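PDB 6DSP: autoinducer 2-binding protein LsrB from Clostridium saccharobutylicum DSM 13864, which binds the quorum-sensing signal autoinducer-2 in a pocket of a periplasmic-binding-protein fold, probably as a receptor of the LsrB family. Local coordinates for residues A163-T166 and D167-W171; M283-Y286 and I287-N291. One frame throughout, in Å; residues are numbered along the deposited sequence.

Contact 1 of 2, residues A163-T166 and D167-W171; sequences ATVT and DQNSW. With PAV ((2R,4S)-2-methyl-2,3,3,4-tetrahydroxytetrahydrofuran), chain C.
V165 and N169 meet where the loop 163-165 gives way at T166 to helix 166-182, with V165 at the N-cap position. The first turn closes through the backbone: N169 N makes a weak bond to V165 O, and S170 N reaches T166 O at 3.2 Å. The side chain of N169 strengthens the grip on the N-cap carbonyl. Its CG stands beside the backbone N (chi1 -74°), which turns the amide back over the loop, and ND2 meets V165 O at 2.8 Å on a lone pair in the carbonyl plane, nearly straight at 169°. N162 O also accepts from ND2 and Y160 OH binds OD1, holding both ends of this amide.

On the ligand side, D167 and Q168 converge on one hydroxyl of the autoinducer. PAV O13 donates to D167 OD2 at 2.7 Å, while Q168 NE2, at the end of an extended chain, donates to O13 at 2.9 Å, almost in line (172°); S161 OG bonds its OE1 and D224 OD1 also accepts from NE2. V165 CG2 packs against D167 OD1 at 3.5 Å, the oxygen that pairs with K29. W171 adds CH2 at 3.5 Å from O13. S170 OG bonds D167 O, which also accepts from W171 N.

Helix 166-182 follows strand 155-160 after a short loop and begins at the pocket; S170 and W171 lean on helix 127-144, and W171 meets F250 edge-to-face.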
loop_
_atom_site.group_PDB
_atom_site.type_symbol
_atom_site.label_atom_id
_atom_site.label_comp_id
_atom_site.label_asym_id
_atom_site.label_seq_id
_atom_site.Cartn_x
_atom_site.Cartn_y
_atom_site.Cartn_z
ATOM N N ALA A 163 13.209 -1.780 -3.100
ATOM C CA ALA A 163 13.513 -0.849 -4.170
ATOM C C ALA A 163 12.733 -1.135 -5.452
ATOM O O ALA A 163 12.834 -0.335 -6.388
ATOM C CB ALA A 163 15.001 -0.904 -4.495
ATOM N N THR A 164 11.976 -2.250 -5.551
ATOM C CA THR A 164 11.318 -2.575 -6.825
ATOM C C THR A 164 9.803 -2.617 -6.767
ATOM O O THR A 164 9.188 -2.504 -7.819
ATOM C CB THR A 164 11.818 -3.900 -7.410
ATOM O OG1 THR A 164 11.394 -4.975 -6.575
ATOM C CG2 THR A 164 13.326 -3.890 -7.532
ATOM N N VAL A 165 9.188 -2.776 -5.594
ATOM C CA VAL A 165 7.745 -2.908 -5.552
ATOM C C VAL A 165 7.069 -1.713 -6.235
ATOM O O VAL A 165 7.482 -0.560 -6.071
ATOM C CB VAL A 165 7.301 -3.100 -4.084
ATOM C CG1 VAL A 165 7.582 -1.877 -3.220
ATOM C CG2 VAL A 165 5.835 -3.503 -4.023
ATOM N N THR A 166 5.979 -1.959 -6.944
ATOM C CA THR A 166 5.379 -0.901 -7.756
ATOM C C THR A 166 4.770 0.214 -6.911
ATOM O O THR A 166 5.045 1.394 -7.165
ATOM C CB THR A 166 4.373 -1.505 -8.712
ATOM O OG1 THR A 166 5.083 -2.407 -9.551
ATOM C CG2 THR A 166 3.691 -0.449 -9.528
ATOM N N ASP A 167 3.932 -0.106 -5.915
ATOM C CA ASP A 167 3.193 0.961 -5.254
ATOM C C ASP A 167 4.115 1.931 -4.513
ATOM O O ASP A 167 4.125 3.150 -4.781
ATOM C CB ASP A 167 2.048 0.429 -4.368
ATOM C CG ASP A 167 2.488 -0.422 -3.174
ATOM O OD1 ASP A 167 3.606 -0.977 -3.142
ATOM O OD2 ASP A 167 1.633 -0.538 -2.268
ATOM N N GLN A 168 4.924 1.411 -3.608
ATOM C CA GLN A 168 5.657 2.275 -2.702
ATOM C C GLN A 168 6.723 3.076 -3.430
ATOM O O GLN A 168 6.969 4.236 -3.064
ATOM C CB GLN A 168 6.246 1.449 -1.575
ATOM C CG GLN A 168 5.212 0.798 -0.701
ATOM C CD GLN A 168 5.776 -0.091 0.355
ATOM O OE1 GLN A 168 7.004 -0.144 0.598
ATOM N NE2 GLN A 168 4.875 -0.824 1.015
ATOM N N ASN A 169 7.371 2.494 -4.447
ATOM C CA ASN A 169 8.329 3.271 -5.224
ATOM C C ASN A 169 7.654 4.377 -6.036
ATOM O O ASN A 169 8.224 5.458 -6.184
ATOM C CB ASN A 169 9.185 2.342 -6.076
ATOM C CG ASN A 169 10.188 1.615 -5.231
ATOM O OD1 ASN A 169 11.197 2.192 -4.846
ATOM N ND2 ASN A 169 9.890 0.378 -4.883
ATOM N N SER A 170 6.439 4.151 -6.534
ATOM C CA SER A 170 5.773 5.224 -7.267
ATOM C C SER A 170 5.487 6.401 -6.350
ATOM O O SER A 170 5.577 7.560 -6.781
ATOM C CB SER A 170 4.510 4.717 -7.982
ATOM O OG SER A 170 3.424 4.474 -7.105
ATOM N N TRP A 171 5.177 6.134 -5.081
ATOM C CA TRP A 171 4.947 7.224 -4.143
ATOM C C TRP A 171 6.234 7.965 -3.819
ATOM O O TRP A 171 6.214 9.185 -3.680
ATOM C CB TRP A 171 4.291 6.709 -2.864
ATOM C CG TRP A 171 3.083 5.855 -3.092
ATOM C CD1 TRP A 171 2.268 5.823 -4.171
ATOM C CD2 TRP A 171 2.629 4.819 -2.212
ATOM N NE1 TRP A 171 1.317 4.837 -4.024
ATOM C CE2 TRP A 171 1.529 4.204 -2.826
ATOM C CE3 TRP A 171 3.050 4.352 -0.956
ATOM C CZ2 TRP A 171 0.836 3.153 -2.219
ATOM C CZ3 TRP A 171 2.374 3.294 -0.374
ATOM C CH2 TRP A 171 1.280 2.702 -1.013
HETATM O O2 PAV C . 1.956 1.178 2.513
HETATM C C2 PAV C . 1.294 -0.103 2.469
HETATM C C1 PAV C . 0.074 -0.176 3.413
HETATM O O5 PAV C . 2.297 -1.050 3.140
HETATM C C5 PAV C . 2.037 -2.301 2.670
HETATM C C4 PAV C . 1.026 -2.167 1.516
HETATM O O4 PAV C . 1.417 -2.981 0.414
HETATM C C3 PAV C . 1.066 -0.660 1.243
HETATM O O3 PAV C . -0.161 -0.222 0.728
HETATM O O13 PAV C . 2.130 -0.353 0.370
#

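Contact 2 of 2, residues M283-Y286 and I287-N291; sequences MAYY and IASGN
Y285 and S289, with Y286 and N291, bring the last turn of helix 273-288 to its close. Among the hydrogen bonds, I287 N to M283 O and A288 N to A284 O continue the regular helical pattern. Y285 O then takes S289 N and S289 OG, each at 2.8 Å, from opposite faces of its plane. The serine hydroxyl can fold back because it stands beside its backbone N (chi1 -69°). Y286 O also receives two bonds from N291, a weak one from N and a firmer one from ND2 at 2.9 Å.

The chain leaves the helix in a Schellman motif: G290 N bonds I287 O at 2.9 Å, and the weak N291 N to Y286 O bond is the second one back into the last turn. G290 takes a positive phi of 105°, which leaves little room for a side chain beside S289 O and so suits glycine.

Rings supply the second kind of contact. N291 CB sits over one face of the Y286 ring, a CH-pi contact 3.6 Å from the centroid, and the amide lies stacked on the ring with the planes 19° apart. S289 OG lies over one face of the Y285 ring, toward the rim, 3.4 Å from CE1; Y285 also stacks with F52. In aliphatic packing, A284 and A288 rest on A81 of strand 81-84, while I287 and A288 touch T105 of strand 105-109.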
loop_
_atom_site.group_PDB
_atom_site.type_symbol
_atom_site.label_atom_id
_atom_site.label_comp_id
_atom_site.label_asym_id
_atom_site.label_seq_id
_atom_site.Cartn_x
_atom_site.Cartn_y
_atom_site.Cartn_z
ATOM N N MET A 283 -14.211 -7.398 -8.273
ATOM C CA MET A 283 -13.895 -7.232 -9.693
ATOM C C MET A 283 -13.459 -8.553 -10.306
ATOM O O MET A 283 -13.848 -8.877 -11.434
ATOM C CB MET A 283 -12.824 -6.159 -9.877
ATOM C CG MET A 283 -13.302 -4.741 -9.461
ATOM S SD MET A 283 -14.863 -4.197 -10.260
ATOM C CE MET A 283 -14.363 -4.255 -11.990
ATOM N N ALA A 284 -12.615 -9.311 -9.590
ATOM C CA ALA A 284 -12.206 -10.628 -10.081
ATOM C C ALA A 284 -13.410 -11.557 -10.273
ATOM O O ALA A 284 -13.529 -12.215 -11.304
ATOM C CB ALA A 284 -11.211 -11.229 -9.116
ATOM N N TYR A 285 -14.315 -11.595 -9.294
ATOM C CA TYR A 285 -15.516 -12.424 -9.367
ATOM C C TYR A 285 -16.418 -11.980 -10.507
ATOM O O TYR A 285 -16.966 -12.806 -11.243
ATOM C CB TYR A 285 -16.257 -12.320 -8.039
ATOM C CG TYR A 285 -17.724 -12.634 -8.103
ATOM C CD1 TYR A 285 -18.172 -13.950 -8.105
ATOM C CD2 TYR A 285 -18.666 -11.616 -8.100
ATOM C CE1 TYR A 285 -19.537 -14.250 -8.152
ATOM C CE2 TYR A 285 -20.033 -11.898 -8.140
ATOM C CZ TYR A 285 -20.453 -13.217 -8.169
ATOM O OH TYR A 285 -21.803 -13.485 -8.204
ATOM N N TYR A 286 -16.569 -10.666 -10.674
ATOM C CA TYR A 286 -17.457 -10.124 -11.694
ATOM C C TYR A 286 -16.974 -10.505 -13.082
ATOM O O TYR A 286 -17.768 -10.931 -13.940
ATOM C CB TYR A 286 -17.497 -8.603 -11.522
ATOM C CG TYR A 286 -18.471 -7.881 -12.409
ATOM C CD1 TYR A 286 -19.818 -7.852 -12.111
ATOM C CD2 TYR A 286 -18.035 -7.200 -13.531
ATOM C CE1 TYR A 286 -20.728 -7.180 -12.917
ATOM C CE2 TYR A 286 -18.928 -6.510 -14.341
ATOM C CZ TYR A 286 -20.290 -6.500 -14.030
ATOM O OH TYR A 286 -21.227 -5.834 -14.800
ATOM N N ILE A 287 -15.665 -10.402 -13.311
ATOM C CA ILE A 287 -15.115 -10.797 -14.607
ATOM C C ILE A 287 -15.136 -12.312 -14.777
ATOM O O ILE A 287 -15.534 -12.824 -15.833
ATOM C CB ILE A 287 -13.705 -10.224 -14.763
ATOM C CG1 ILE A 287 -13.754 -8.691 -14.835
ATOM C CG2 ILE A 287 -13.009 -10.846 -15.990
ATOM C CD1 ILE A 287 -12.360 -8.099 -14.672
ATOM N N ALA A 288 -14.741 -13.057 -13.736
ATOM C CA ALA A 288 -14.730 -14.521 -13.832
ATOM C C ALA A 288 -16.126 -15.100 -14.031
ATOM O O ALA A 288 -16.261 -16.205 -14.573
ATOM C CB ALA A 288 -14.072 -15.109 -12.590
ATOM N N SER A 289 -17.165 -14.371 -13.610
ATOM C CA SER A 289 -18.553 -14.753 -13.836
ATOM C C SER A 289 -19.011 -14.520 -15.272
ATOM O O SER A 289 -20.141 -14.886 -15.609
ATOM C CB SER A 289 -19.471 -13.990 -12.875
ATOM O OG SER A 289 -19.262 -14.457 -11.569
ATOM N N GLY A 290 -18.183 -13.921 -16.118
ATOM C CA GLY A 290 -18.502 -13.762 -17.521
ATOM C C GLY A 290 -18.900 -12.367 -17.951
ATOM O O GLY A 290 -19.339 -12.187 -19.092
ATOM N N ASN A 291 -18.736 -11.372 -17.097
ATOM C CA ASN A 291 -19.076 -10.009 -17.453
ATOM C C ASN A 291 -17.834 -9.334 -17.996
ATOM O O ASN A 291 -16.747 -9.465 -17.435
ATOM C CB ASN A 291 -19.559 -9.256 -16.211
ATOM C CG ASN A 291 -20.782 -9.897 -15.611
ATOM O OD1 ASN A 291 -21.885 -9.826 -16.183
ATOM N ND2 ASN A 291 -20.596 -10.581 -14.496
#

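How the contacts relate
The two contacts show opposite ends of helices in one binding protein. Contact 1 lies at the start of helix 166-182, contact 2 at the end of helix 273-288, and in both a side-chain amide of asparagine bonds a backbone carbonyl of the end turn. Their centres are 28 Å apart and their nearest atoms about 17 Å, so they do not touch. The centre of contact 1 lies 9 Å from the centre of the chain, that of contact 2 24 Å from it. Contact 1 supplies D167, Q168 and W171 to the autoinducer pocket; contact 2 contributes none of its residues. It packs instead on the eight-stranded sheet, whereas contact 1 follows a strand of the four-stranded one.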